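Local coordinates for protein AAR187Cp (Eremothecium gossypii, PDB 3ZIL) that probably regulates the establishment of sister-chromatid cohesion as the Wpl1 partner of cohesin, its Wap1 domain forming an elongated, all-helical structure, at residues 22-27 against 58-63; 44-49 against 66-71; 89-94 against 101-106. All coordinates share one frame; numbering follows the deposited sequence.

Interaction 1. Residues 22-27 against 58-63; sequences EDLDFI and QYIVKY
Leu24 meets Tyr59 and Ile60 where the short helix 20-27, near the start of the modelled chain, comes up against the long helix 54-72. Between residues 22-27 and 58-63 the contact is apolar, and on one side it comes down to a single methyl. CD1 of Leu24 lies 4.0 Å from CE1 of Tyr59, at the edge of the ring and near its plane, not over a face. The same CD1 is 4.0 Å from CG1 of Ile60, whose side chain runs across that of leucine at about a right angle. Leucine suits the place because its branch can be held well out from the helix: with CD1 anti to CA (chi2 -163°), this methyl is the one carried furthest across. Tyr59, partly exposed, can offer a ring edge at the margin, whereas buried Ile60 gives a bulky aliphatic surface. Tyr59 has its CG anti to the backbone N (chi1 177°), and it and Leu24 slide past each other in opposite directions.

Polar attachment lies beside this apolar meeting. Asp25 forms a salt bridge through OD1 with NH2 of Arg64, one turn beyond Ile60 on helix 54-72, and Leu24 also packs on the arginine side chain. The chemistry implies that one buried methyl contributes an apolar fit against an aromatic edge and an aliphatic branch, while the charged pair beside it adds a second tie.

Interaction 2. Residues 44-49 against 66-71; sequences LRLCLD and REVWEW
Leu46 packs against Val68 and Trp71 inside an antiparallel helical hairpin, made by helices 36-52 and 54-72, which are successive in the chain and joined by a very short turn. This is consistent with the TPR-clan grouping of the Wap1 family. Between residues 44-49 and 66-71 the contact is apolar, and all three residues are buried. CD2 of Leu46 stands 4.3 Å from CG1 of Val68, a beta-branched residue that offers a methyl close to its own backbone. With CG nearly anti to the backbone N (chi1 169°), the leucine holds its branch out from helix 36-52 and brings CD2 to both partners. Trp71, one turn on from Val68, adds a broad ring, which the methyl approaches obliquely.

Charged groups stay at the margin. Arg66 and Glu70 sit one helical turn apart on the same arm, and NH1 of Arg66 makes a long salt bridge of 3.7 Å to OE1 of Glu70, which lies in the guanidinium plane at its edge. Glu67 pairs instead with Arg64, just before the segment.

Tryptophan fits its place by being both large and polar at one point: NE1 of Trp71 donates a hydrogen bond to the backbone O of Ser29, and Arg39 adds a cation-pi contact to the ring. On the benzene side of that indole, CZ3 of Trp71 lies 4.3 Å from CD2 of Leu46.

Interaction 3. Residues 89-94 against 101-106; sequences FIADKI and KRWAML
Trp103 lays the far end of its indole against Ala91, joining the loop between helices 81-93 and 108-116 to the helix that precedes it. From CB the side chain swings CG anti to its carbonyl carbon (chi1 -85°), which carries the ring away from the 3-10 turn formed by residues 101-105 and over to the helix. On the pyrrole side NE1 is occupied: it donates to the backbone O of Leu97, in the same loop, so the one polar atom of this buried ring is satisfied, which, with the packing on the ring, would restrain the rotation of the indole. On the benzene side CE3 of Trp103 comes 4.4 Å from CD1 of Leu106, just after the turn. Next, CZ3 of Trp103 reaches CB of Ala91 at 4.0 Å. At the tip, CH2 of Trp103 lies 3.9 Å from the backbone O of Ala91, which approaches the ring obliquely. The indole is also met edge-to-face by Trp69, while the ring of Tyr158, from helix 147-158, lies nearly parallel to it.

Leu106, just past the 3-10 turn, supplies the second contact: its CD2 is 4.1 Å from CB of Ala91. Alanine is apt here, since its single methyl allows both the large ring and the leucine branch to come close to the helix. The chemistry implies a loop pinned by hydrophobic burial at the helix surface and by one indole N-H bonded to the backbone O of Leu97 earlier in the same loop.

How the interactions relate
Interactions 1 and 2 share helix 54-72: interaction 1 uses its earlier turns, interaction 2 its later ones, and their centres are about 8 Å apart. Within that helix, Ile60 CG2 packs 3.8 Å from Val68 CB. Interaction 3 lies on the next helix and loop, its centre about 11 Å from that of interaction 2 and about 16 Å from that of interaction 1. The tie between interactions 2 and 3 is partly polar: Glu70 OE2 forms a 2.6 Å salt bridge with Arg102 NE, and Trp69, probably hydrogen-bonded to Arg102 O, also packs on Trp103 and Ile94. Ile94, packed on Ile60 and Val61, links interactions 1 and 3. The three buried contacts adjoin one another among the early helices of the Wap1 domain.

Interaction 1. Residues 22-27 against 58-63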
loop_
_atom_site.group_PDB
_atom_site.type_symbol
_atom_site.label_atom_id
_atom_site.label_comp_id
_atom_site.label_asym_id
_atom_site.label_seq_id
_atom_site.Cartn_x
_atom_site.Cartn_y
_atom_site.Cartn_z
ATOM N N GLU A 22 15.281 -40.805 -0.729
ATOM C CA GLU A 22 14.544 -41.753 0.108
ATOM C C GLU A 22 13.864 -40.995 1.250
ATOM O O GLU A 22 12.705 -41.262 1.578
ATOM C CB GLU A 22 15.464 -42.892 0.581
ATOM C CG GLU A 22 15.194 -43.427 1.986
ATOM C CD GLU A 22 16.227 -44.494 2.439
ATOM O OE1 GLU A 22 17.453 -44.168 2.611
ATOM O OE2 GLU A 22 15.794 -45.667 2.656
ATOM N N ASP A 23 14.560 -40.020 1.814
ATOM C CA ASP A 23 13.961 -39.119 2.799
ATOM C C ASP A 23 12.672 -38.501 2.279
ATOM O O ASP A 23 11.734 -38.338 3.043
ATOM C CB ASP A 23 14.890 -37.942 3.111
ATOM C CG ASP A 23 16.083 -38.332 3.941
ATOM O OD1 ASP A 23 16.150 -39.524 4.409
ATOM O OD2 ASP A 23 16.941 -37.422 4.089
ATOM N N LEU A 24 12.654 -38.120 0.997
ATOM C CA LEU A 24 11.541 -37.362 0.435
ATOM C C LEU A 24 10.372 -38.229 0.120
ATOM O O LEU A 24 9.223 -37.820 0.342
ATOM C CB LEU A 24 11.954 -36.621 -0.813
ATOM C CG LEU A 24 12.633 -35.295 -0.531
ATOM C CD1 LEU A 24 12.584 -34.499 -1.838
ATOM C CD2 LEU A 24 11.987 -34.487 0.590
ATOM N N ASP A 25 10.656 -39.442 -0.366
ATOM C CA ASP A 25 9.609 -40.466 -0.519
ATOM C C ASP A 25 8.914 -40.684 0.808
ATOM O O ASP A 25 7.737 -40.898 0.868
ATOM C CB ASP A 25 10.180 -41.815 -0.969
ATOM C CG ASP A 25 10.804 -41.751 -2.338
ATOM O OD1 ASP A 25 10.533 -40.790 -3.080
ATOM O OD2 ASP A 25 11.596 -42.641 -2.667
ATOM N N PHE A 26 9.683 -40.669 1.878
ATOM C CA PHE A 26 9.079 -40.902 3.137
ATOM C C PHE A 26 8.204 -39.715 3.565
ATOM O O PHE A 26 7.038 -39.880 3.929
ATOM C CB PHE A 26 10.151 -41.220 4.193
ATOM C CG PHE A 26 9.592 -41.296 5.578
ATOM C CD1 PHE A 26 9.471 -40.134 6.355
ATOM C CD2 PHE A 26 9.123 -42.519 6.092
ATOM C CE1 PHE A 26 8.945 -40.195 7.633
ATOM C CE2 PHE A 26 8.575 -42.583 7.368
ATOM C CZ PHE A 26 8.485 -41.421 8.135
ATOM N N ILE A 27 8.781 -38.520 3.558
ATOM C CA ILE A 27 8.135 -37.349 4.157
ATOM C C ILE A 27 6.940 -36.920 3.289
ATOM O O ILE A 27 5.937 -36.379 3.799
ATOM C CB ILE A 27 9.127 -36.160 4.306
ATOM C CG1 ILE A 27 8.832 -35.403 5.585
ATOM C CG2 ILE A 27 9.067 -35.236 3.113
ATOM C CD1 ILE A 27 9.174 -36.230 6.810
ATOM N N GLN A 58 18.612 -27.388 -2.557
ATOM C CA GLN A 58 19.107 -27.402 -3.937
ATOM C C GLN A 58 18.609 -28.642 -4.658
ATOM O O GLN A 58 18.018 -28.571 -5.748
ATOM C CB GLN A 58 20.640 -27.308 -3.948
ATOM C CG GLN A 58 21.174 -25.885 -3.800
ATOM C CD GLN A 58 22.610 -25.842 -3.245
ATOM O OE1 GLN A 58 22.847 -26.080 -2.050
ATOM N NE2 GLN A 58 23.576 -25.530 -4.114
ATOM N N TYR A 59 18.742 -29.771 -3.971
ATOM C CA TYR A 59 18.214 -31.035 -4.442
ATOM C C TYR A 59 16.721 -30.945 -4.840
ATOM O O TYR A 59 16.333 -31.268 -5.984
ATOM C CB TYR A 59 18.458 -32.143 -3.408
ATOM C CG TYR A 59 17.856 -33.435 -3.874
ATOM C CD1 TYR A 59 16.534 -33.723 -3.571
ATOM C CD2 TYR A 59 18.580 -34.349 -4.677
ATOM C CE1 TYR A 59 15.926 -34.870 -4.019
ATOM C CE2 TYR A 59 17.981 -35.539 -5.130
ATOM C CZ TYR A 59 16.626 -35.770 -4.799
ATOM O OH TYR A 59 15.907 -36.886 -5.170
ATOM N N ILE A 60 15.870 -30.525 -3.904
ATOM C CA ILE A 60 14.432 -30.319 -4.209
ATOM C C ILE A 60 14.260 -29.475 -5.461
ATOM O O ILE A 60 13.487 -29.797 -6.403
ATOM C CB ILE A 60 13.686 -29.698 -2.994
ATOM C CG1 ILE A 60 13.652 -30.692 -1.827
ATOM C CG2 ILE A 60 12.282 -29.229 -3.393
ATOM C CD1 ILE A 60 13.314 -30.020 -0.468
ATOM N N VAL A 61 14.988 -28.379 -5.533
ATOM C CA VAL A 61 14.631 -27.423 -6.574
ATOM C C VAL A 61 15.096 -28.009 -7.903
ATOM O O VAL A 61 14.370 -27.917 -8.915
ATOM C CB VAL A 61 15.237 -26.029 -6.239
ATOM C CG1 VAL A 61 15.375 -25.164 -7.478
ATOM C CG2 VAL A 61 14.376 -25.348 -5.190
ATOM N N LYS A 62 16.263 -28.692 -7.911
ATOM C CA LYS A 62 16.740 -29.243 -9.208
ATOM C C LYS A 62 15.973 -30.410 -9.722
ATOM O O LYS A 62 15.951 -30.626 -10.921
ATOM C CB LYS A 62 18.207 -29.722 -9.156
ATOM C CG LYS A 62 19.211 -28.627 -8.832
ATOM C CD LYS A 62 20.654 -29.152 -8.769
ATOM C CE LYS A 62 21.149 -29.551 -10.158
ATOM N NZ LYS A 62 22.559 -29.135 -10.442
ATOM N N TYR A 63 15.468 -31.242 -8.820
ATOM C CA TYR A 63 15.033 -32.557 -9.191
ATOM C C TYR A 63 13.655 -32.919 -8.745
ATOM O O TYR A 63 13.089 -33.805 -9.361
ATOM C CB TYR A 63 15.922 -33.645 -8.605
ATOM C CG TYR A 63 17.338 -33.546 -9.024
ATOM C CD1 TYR A 63 17.697 -33.587 -10.374
ATOM C CD2 TYR A 63 18.349 -33.435 -8.058
ATOM C CE1 TYR A 63 19.022 -33.484 -10.756
ATOM C CE2 TYR A 63 19.659 -33.378 -8.410
ATOM C CZ TYR A 63 19.981 -33.414 -9.753
ATOM O OH TYR A 63 21.281 -33.333 -10.078
#

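Interaction 2. Residues 44-49 against 66-71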
loop_
_atom_site.group_PDB
_atom_site.type_symbol
_atom_site.label_atom_id
_atom_site.label_comp_id
_atom_site.label_asym_id
_atom_site.label_seq_id
_atom_site.Cartn_x
_atom_site.Cartn_y
_atom_site.Cartn_z
ATOM N N LEU A 44 6.268 -30.051 9.009
ATOM C CA LEU A 44 7.180 -29.440 9.987
ATOM C C LEU A 44 8.607 -29.948 9.899
ATOM O O LEU A 44 9.617 -29.182 9.864
ATOM C CB LEU A 44 6.623 -29.579 11.419
ATOM C CG LEU A 44 7.522 -29.112 12.601
ATOM C CD1 LEU A 44 7.796 -27.604 12.353
ATOM C CD2 LEU A 44 6.886 -29.328 13.973
ATOM N N ARG A 45 8.717 -31.260 9.835
ATOM C CA ARG A 45 9.960 -31.905 9.766
ATOM C C ARG A 45 10.661 -31.557 8.445
ATOM O O ARG A 45 11.885 -31.364 8.410
ATOM C CB ARG A 45 9.695 -33.393 9.960
ATOM C CG ARG A 45 10.876 -34.291 9.616
ATOM C CD ARG A 45 10.555 -35.711 10.171
ATOM N NE ARG A 45 11.741 -36.518 10.037
ATOM C CZ ARG A 45 11.804 -37.835 10.147
ATOM N NH1 ARG A 45 10.713 -38.553 10.404
ATOM N NH2 ARG A 45 12.991 -38.439 9.960
ATOM N N LEU A 46 9.895 -31.402 7.358
ATOM C CA LEU A 46 10.477 -30.987 6.073
ATOM C C LEU A 46 11.077 -29.560 6.095
ATOM O O LEU A 46 12.221 -29.327 5.580
ATOM C CB LEU A 46 9.421 -31.090 4.986
ATOM C CG LEU A 46 9.714 -30.470 3.617
ATOM C CD1 LEU A 46 10.905 -31.193 3.006
ATOM C CD2 LEU A 46 8.460 -30.387 2.693
ATOM N N CYS A 47 10.299 -28.634 6.670
ATOM C CA CYS A 47 10.664 -27.206 6.743
ATOM C C CYS A 47 11.937 -27.145 7.566
ATOM O O CYS A 47 12.898 -26.449 7.220
ATOM C CB CYS A 47 9.550 -26.372 7.390
ATOM S SG CYS A 47 8.088 -26.295 6.291
ATOM N N LEU A 48 11.950 -27.900 8.653
ATOM C CA LEU A 48 13.100 -27.806 9.590
ATOM C C LEU A 48 14.420 -28.371 8.964
ATOM O O LEU A 48 15.472 -27.744 9.047
ATOM C CB LEU A 48 12.741 -28.386 10.940
ATOM C CG LEU A 48 13.690 -28.037 12.113
ATOM C CD1 LEU A 48 13.835 -26.544 12.437
ATOM C CD2 LEU A 48 13.152 -28.744 13.333
ATOM N N ASP A 49 14.329 -29.486 8.241
ATOM C CA ASP A 49 15.429 -29.986 7.399
ATOM C C ASP A 49 15.911 -28.952 6.361
ATOM O O ASP A 49 17.130 -28.727 6.173
ATOM C CB ASP A 49 14.986 -31.284 6.721
ATOM C CG ASP A 49 14.763 -32.419 7.729
ATOM O OD1 ASP A 49 15.116 -32.267 8.906
ATOM O OD2 ASP A 49 14.224 -33.466 7.373
ATOM N N ARG A 66 8.433 -29.886 -8.486
ATOM C CA ARG A 66 6.989 -30.022 -8.672
ATOM C C ARG A 66 6.332 -30.995 -7.698
ATOM O O ARG A 66 5.249 -30.716 -7.225
ATOM C CB ARG A 66 6.606 -30.467 -10.083
ATOM C CG ARG A 66 5.162 -31.023 -10.032
ATOM C CD ARG A 66 4.772 -31.956 -11.136
ATOM N NE ARG A 66 5.646 -33.118 -11.313
ATOM C CZ ARG A 66 5.414 -34.268 -10.692
ATOM N NH1 ARG A 66 4.396 -34.367 -9.834
ATOM N NH2 ARG A 66 6.199 -35.300 -10.907
ATOM N N GLU A 67 6.967 -32.115 -7.358
ATOM C CA GLU A 67 6.286 -33.061 -6.468
ATOM C C GLU A 67 6.240 -32.462 -5.023
ATOM O O GLU A 67 5.206 -32.604 -4.310
ATOM C CB GLU A 67 7.033 -34.419 -6.425
ATOM C CG GLU A 67 6.311 -35.495 -5.642
ATOM C CD GLU A 67 7.164 -36.722 -5.334
ATOM O OE1 GLU A 67 8.233 -36.883 -5.959
ATOM O OE2 GLU A 67 6.767 -37.522 -4.449
ATOM N N VAL A 68 7.357 -31.841 -4.580
ATOM C CA VAL A 68 7.362 -31.256 -3.220
ATOM C C VAL A 68 6.262 -30.135 -3.132
ATOM O O VAL A 68 5.523 -30.037 -2.163
ATOM C CB VAL A 68 8.811 -30.756 -2.816
ATOM C CG1 VAL A 68 8.842 -29.862 -1.558
ATOM C CG2 VAL A 68 9.679 -31.951 -2.585
ATOM N N TRP A 69 6.152 -29.315 -4.182
ATOM C CA TRP A 69 5.224 -28.183 -4.188
ATOM C C TRP A 69 3.812 -28.691 -4.176
ATOM O O TRP A 69 3.005 -28.182 -3.430
ATOM C CB TRP A 69 5.436 -27.317 -5.433
ATOM C CG TRP A 69 4.694 -25.971 -5.435
ATOM C CD1 TRP A 69 3.401 -25.681 -5.927
ATOM C CD2 TRP A 69 5.198 -24.696 -4.888
ATOM N NE1 TRP A 69 3.074 -24.351 -5.727
ATOM C CE2 TRP A 69 4.150 -23.687 -5.148
ATOM C CE3 TRP A 69 6.406 -24.292 -4.294
ATOM C CZ2 TRP A 69 4.324 -22.363 -4.805
ATOM C CZ3 TRP A 69 6.583 -22.940 -3.966
ATOM C CH2 TRP A 69 5.564 -22.002 -4.207
ATOM N N GLU A 70 3.495 -29.667 -5.038
ATOM C CA GLU A 70 2.094 -30.151 -5.105
ATOM C C GLU A 70 1.717 -30.845 -3.797
ATOM O O GLU A 70 0.559 -30.772 -3.361
ATOM C CB GLU A 70 1.858 -31.073 -6.310
ATOM C CG GLU A 70 1.893 -30.316 -7.631
ATOM C CD GLU A 70 1.563 -31.174 -8.873
ATOM O OE1 GLU A 70 1.443 -32.416 -8.784
ATOM O OE2 GLU A 70 1.428 -30.580 -9.963
ATOM N N TRP A 71 2.696 -31.496 -3.180
ATOM C CA TRP A 71 2.493 -32.087 -1.863
ATOM C C TRP A 71 2.233 -31.022 -0.817
ATOM O O TRP A 71 1.198 -31.103 -0.120
ATOM C CB TRP A 71 3.657 -33.038 -1.443
ATOM C CG TRP A 71 3.361 -33.705 -0.123
ATOM C CD1 TRP A 71 2.659 -34.876 0.084
ATOM C CD2 TRP A 71 3.667 -33.197 1.218
ATOM N NE1 TRP A 71 2.576 -35.176 1.441
ATOM C CE2 TRP A 71 3.179 -34.211 2.167
ATOM C CE3 TRP A 71 4.382 -32.080 1.713
ATOM C CZ2 TRP A 71 3.308 -34.057 3.540
ATOM C CZ3 TRP A 71 4.509 -31.940 3.094
ATOM C CH2 TRP A 71 3.982 -32.902 3.994
#

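Interaction 3. Residues 89-94 against 101-106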
loop_
_atom_site.group_PDB
_atom_site.type_symbol
_atom_site.label_atom_id
_atom_site.label_comp_id
_atom_site.label_asym_id
_atom_site.label_seq_id
_atom_site.Cartn_x
_atom_site.Cartn_y
_atom_site.Cartn_z
ATOM N N PHE A 89 6.527 -20.432 4.580
ATOM C CA PHE A 89 7.975 -20.724 4.529
ATOM C C PHE A 89 8.426 -21.495 3.240
ATOM O O PHE A 89 9.334 -21.052 2.554
ATOM C CB PHE A 89 8.459 -21.414 5.834
ATOM C CG PHE A 89 9.845 -21.954 5.733
ATOM C CD1 PHE A 89 10.956 -21.094 5.777
ATOM C CD2 PHE A 89 10.054 -23.307 5.488
ATOM C CE1 PHE A 89 12.245 -21.589 5.656
ATOM C CE2 PHE A 89 11.350 -23.797 5.334
ATOM C CZ PHE A 89 12.446 -22.937 5.419
ATOM N N ILE A 90 7.728 -22.589 2.874
ATOM C CA ILE A 90 7.977 -23.314 1.671
ATOM C C ILE A 90 7.933 -22.389 0.436
ATOM O O ILE A 90 8.866 -22.422 -0.418
ATOM C CB ILE A 90 6.979 -24.496 1.526
ATOM C CG1 ILE A 90 7.241 -25.491 2.643
ATOM C CG2 ILE A 90 7.010 -25.076 0.096
ATOM C CD1 ILE A 90 8.673 -25.992 2.634
ATOM N N ALA A 91 6.863 -21.616 0.293
ATOM C CA ALA A 91 6.755 -20.722 -0.869
ATOM C C ALA A 91 7.950 -19.779 -0.916
ATOM O O ALA A 91 8.514 -19.522 -1.981
ATOM C CB ALA A 91 5.486 -19.889 -0.818
ATOM N N ASP A 92 8.293 -19.224 0.235
ATOM C CA ASP A 92 9.474 -18.364 0.335
ATOM C C ASP A 92 10.845 -19.087 0.180
ATOM O O ASP A 92 11.754 -18.495 -0.335
ATOM C CB ASP A 92 9.409 -17.598 1.632
ATOM C CG ASP A 92 10.430 -16.460 1.740
ATOM O OD1 ASP A 92 10.723 -15.809 0.701
ATOM O OD2 ASP A 92 10.880 -16.205 2.932
ATOM N N LYS A 93 10.977 -20.342 0.595
ATOM C CA LYS A 93 12.279 -21.009 0.648
ATOM C C LYS A 93 12.574 -21.606 -0.720
ATOM O O LYS A 93 13.723 -21.602 -1.125
ATOM C CB LYS A 93 12.253 -22.146 1.687
ATOM C CG LYS A 93 13.626 -22.700 2.033
ATOM C CD LYS A 93 14.620 -21.624 2.474
ATOM C CE LYS A 93 16.023 -22.165 2.260
ATOM N NZ LYS A 93 16.870 -21.628 3.344
ATOM N N ILE A 94 11.544 -22.060 -1.456
ATOM C CA ILE A 94 11.763 -22.696 -2.778
ATOM C C ILE A 94 10.656 -22.249 -3.655
ATOM O O ILE A 94 9.741 -23.049 -4.012
ATOM C CB ILE A 94 11.753 -24.254 -2.712
ATOM C CG1 ILE A 94 10.490 -24.738 -1.934
ATOM C CG2 ILE A 94 13.096 -24.767 -2.110
ATOM C CD1 ILE A 94 10.181 -26.256 -2.082
ATOM N N LYS A 101 2.115 -21.512 -13.348
ATOM C CA LYS A 101 0.728 -21.542 -12.940
ATOM C C LYS A 101 0.450 -22.258 -11.596
ATOM O O LYS A 101 -0.663 -22.118 -11.048
ATOM C CB LYS A 101 -0.116 -22.190 -14.029
ATOM C CG LYS A 101 -0.186 -21.350 -15.303
ATOM C CD LYS A 101 -1.360 -21.834 -16.147
ATOM C CE LYS A 101 -0.951 -21.998 -17.588
ATOM N NZ LYS A 101 -0.677 -20.658 -18.178
ATOM N N ARG A 102 1.424 -23.014 -11.075
ATOM C CA ARG A 102 1.187 -23.746 -9.841
ATOM C C ARG A 102 1.256 -22.780 -8.654
ATOM O O ARG A 102 0.976 -23.165 -7.552
ATOM C CB ARG A 102 2.152 -24.942 -9.662
ATOM C CG ARG A 102 1.789 -26.123 -10.579
ATOM C CD ARG A 102 2.962 -27.113 -10.587
ATOM N NE ARG A 102 2.474 -28.401 -11.049
ATOM C CZ ARG A 102 2.804 -28.934 -12.253
ATOM N NH1 ARG A 102 3.697 -28.339 -13.054
ATOM N NH2 ARG A 102 2.364 -30.138 -12.608
ATOM N N TRP A 103 1.586 -21.507 -8.909
ATOM C CA TRP A 103 1.354 -20.489 -7.905
ATOM C C TRP A 103 -0.153 -20.372 -7.575
ATOM O O TRP A 103 -0.496 -20.102 -6.427
ATOM C CB TRP A 103 1.927 -19.147 -8.359
ATOM C CG TRP A 103 3.401 -18.934 -8.071
ATOM C CD1 TRP A 103 4.440 -18.853 -9.009
ATOM C CD2 TRP A 103 4.062 -18.776 -6.773
ATOM N NE1 TRP A 103 5.633 -18.655 -8.404
ATOM C CE2 TRP A 103 5.489 -18.588 -7.061
ATOM C CE3 TRP A 103 3.626 -18.735 -5.453
ATOM C CZ2 TRP A 103 6.437 -18.379 -6.055
ATOM C CZ3 TRP A 103 4.600 -18.548 -4.433
ATOM C CH2 TRP A 103 5.960 -18.373 -4.731
ATOM N N ALA A 104 -1.046 -20.691 -8.524
ATOM C CA ALA A 104 -2.508 -20.655 -8.317
ATOM C C ALA A 104 -2.910 -21.685 -7.266
ATOM O O ALA A 104 -4.032 -21.625 -6.727
ATOM C CB ALA A 104 -3.277 -20.952 -9.624
ATOM N N MET A 105 -2.009 -22.596 -6.867
ATOM C CA MET A 105 -2.475 -23.472 -5.769
ATOM C C MET A 105 -2.563 -22.714 -4.448
ATOM O O MET A 105 -3.059 -23.266 -3.489
ATOM C CB MET A 105 -1.641 -24.759 -5.579
ATOM C CG MET A 105 -1.540 -25.643 -6.796
ATOM S SD MET A 105 -0.278 -26.979 -6.470
ATOM C CE MET A 105 -1.286 -28.192 -5.596
ATOM N N LEU A 106 -2.025 -21.477 -4.384
ATOM C CA LEU A 106 -2.167 -20.619 -3.223
ATOM C C LEU A 106 -3.210 -19.556 -3.547
ATOM O O LEU A 106 -2.817 -18.460 -4.073
ATOM C CB LEU A 106 -0.798 -19.953 -2.840
ATOM C CG LEU A 106 0.368 -20.870 -2.396
ATOM C CD1 LEU A 106 0.914 -21.671 -3.588
ATOM C CD2 LEU A 106 1.498 -20.072 -1.718
#